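Local coordinates for protein glycoside Hydrolase (Bacteroides plebeius, PDB 5T3B) that probably hydrolyses glycosidic bonds in polysaccharides, as a family 50 glycoside hydrolase from a gut Bacteroides, at residues G371-D374 against G375-N378. Sequence-based numbering, arbitrary orientation. Where two conformers were deposited one is given.
Sequences GYMD and GWKN
Tyr372 O touches Trp376 twice over, once through the backbone and once through the ring. As acceptor it takes the Trp376 N-H in a 2.8 Å hydrogen bond, and the same oxygen sits over one face of the indole, off toward the rim, with Trp376 CG 3.3 Å from Tyr372 O. The first torsion of Trp376 explains this: CG stands anti to the carbonyl carbon (chi1 -66°), which turns the ring back along the helix over the preceding turn. The six-membered end of the indole then reaches Met373, whose CG packs at 3.8 Å from Trp376 CZ3, the two side chains crossing at a slant. The Met373 chain runs extended through chi2 and bends only at chi3; the side chain also packs on Pro368 and Ala429.

The other side of the turn is polar. Asp374 O accepts the Asn378 N-H at 3.2 Å, and a water donates to Asp374 O at 2.9 Å. In one of two modelled conformers of Asn378 that water also donates to OD1 at 2.8 Å, bridging backbone and side-chain amide; for the other conformer the bridge is doubtful. Lys377 NZ lies 4.8 Å from Asp374 OD1, without contact, where it may add a weak long-range attraction; the carboxylate's salt bridge is with Lys370. Gly375 N and Lys377 N complete the i to i+4 backbone bonding, to Gly371 O and Met373 O.

Farther out, Asn431 ND2 gives Met373 O a second donor, and Phe385 meets the Trp376 ring edge-to-face. This is an amphipathic alpha-helix, 370-379, linking the parallel strands 358-361 and 385-394 in a beta-alpha-beta unit, with Met373 and Trp376 on its buried side.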
loop_
_atom_site.group_PDB
_atom_site.type_symbol
_atom_site.label_atom_id
_atom_site.label_comp_id
_atom_site.label_asym_id
_atom_site.label_seq_id
_atom_site.Cartn_x
_atom_site.Cartn_y
_atom_site.Cartn_z
ATOM N N GLY A 371 15.687 -9.598 1.350
ATOM C CA GLY A 371 16.092 -9.828 2.728
ATOM C C GLY A 371 15.193 -9.131 3.735
ATOM O O GLY A 371 14.814 -9.708 4.745
ATOM N N TYR A 372 14.842 -7.885 3.457
ATOM C CA TYR A 372 13.904 -7.176 4.332
ATOM C C TYR A 372 12.492 -7.802 4.265
ATOM O O TYR A 372 11.828 -7.917 5.293
ATOM C CB TYR A 372 13.858 -5.664 4.077
ATOM C CG TYR A 372 15.051 -4.955 4.576
ATOM C CD1 TYR A 372 15.333 -4.874 5.927
ATOM C CD2 TYR A 372 15.920 -4.326 3.701
ATOM C CE1 TYR A 372 16.446 -4.177 6.378
ATOM C CE2 TYR A 372 17.075 -3.686 4.183
ATOM C CZ TYR A 372 17.304 -3.637 5.524
ATOM O OH TYR A 372 18.423 -2.960 6.042
ATOM N N MET A 373 12.053 -8.229 3.076
ATOM C CA MET A 373 10.727 -8.806 2.989
ATOM C C MET A 373 10.664 -10.147 3.715
ATOM O O MET A 373 9.638 -10.476 4.351
ATOM C CB MET A 373 10.301 -8.951 1.525
ATOM C CG MET A 373 10.140 -7.621 0.826
ATOM S SD MET A 373 9.443 -7.674 -0.829
ATOM C CE MET A 373 10.654 -8.576 -1.781
ATOM N N ASP A 374 11.744 -10.919 3.661
ATOM C CA ASP A 374 11.825 -12.135 4.475
ATOM C C ASP A 374 11.850 -11.824 5.970
ATOM O O ASP A 374 11.220 -12.498 6.775
ATOM C CB ASP A 374 13.093 -12.908 4.147
ATOM C CG ASP A 374 13.085 -13.601 2.770
ATOM O OD1 ASP A 374 12.033 -13.613 2.090
ATOM O OD2 ASP A 374 14.153 -14.128 2.370
ATOM N N GLY A 375 12.559 -10.775 6.357
ATOM C CA GLY A 375 12.485 -10.302 7.711
ATOM C C GLY A 375 11.083 -9.946 8.141
ATOM O O GLY A 375 10.652 -10.290 9.256
ATOM N N TRP A 376 10.365 -9.240 7.271
ATOM C CA TRP A 376 8.981 -8.901 7.574
ATOM C C TRP A 376 8.137 -10.149 7.846
ATOM O O TRP A 376 7.231 -10.123 8.675
ATOM C CB TRP A 376 8.344 -8.032 6.481
ATOM C CG TRP A 376 8.954 -6.699 6.362
ATOM C CD1 TRP A 376 9.689 -6.033 7.276
ATOM C CD2 TRP A 376 8.947 -5.844 5.191
ATOM N NE1 TRP A 376 10.121 -4.820 6.780
ATOM C CE2 TRP A 376 9.658 -4.684 5.505
ATOM C CE3 TRP A 376 8.358 -5.940 3.930
ATOM C CZ2 TRP A 376 9.827 -3.665 4.599
ATOM C CZ3 TRP A 376 8.522 -4.919 3.030
ATOM C CH2 TRP A 376 9.285 -3.799 3.348
ATOM N N LYS A 377 8.369 -11.201 7.064
ATOM C CA LYS A 377 7.636 -12.416 7.273
ATOM C C LYS A 377 7.816 -12.950 8.687
ATOM O O LYS A 377 6.851 -13.326 9.361
ATOM C CB LYS A 377 8.040 -13.452 6.248
ATOM C CG LYS A 377 7.194 -14.711 6.280
ATOM C CD LYS A 377 7.796 -15.827 5.449
ATOM C CE LYS A 377 7.825 -15.493 3.959
ATOM N NZ LYS A 377 8.408 -16.641 3.171
ATOM N N ASN A 378 9.066 -12.989 9.134
ATOM C CA ASN A 378 9.366 -13.515 10.468
ATOM C C ASN A 378 8.881 -12.576 11.542
ATOM O O ASN A 378 8.245 -12.956 12.519
ATOM C CB ASN A 378 10.857 -13.725 10.605
ATOM C CG ASN A 378 11.390 -14.695 9.598
ATOM O OD1 ASN A 378 10.710 -15.608 9.215
ATOM N ND2 ASN A 378 12.605 -14.498 9.177
HETATM O O HOH W 1 11.411 -15.381 6.517
#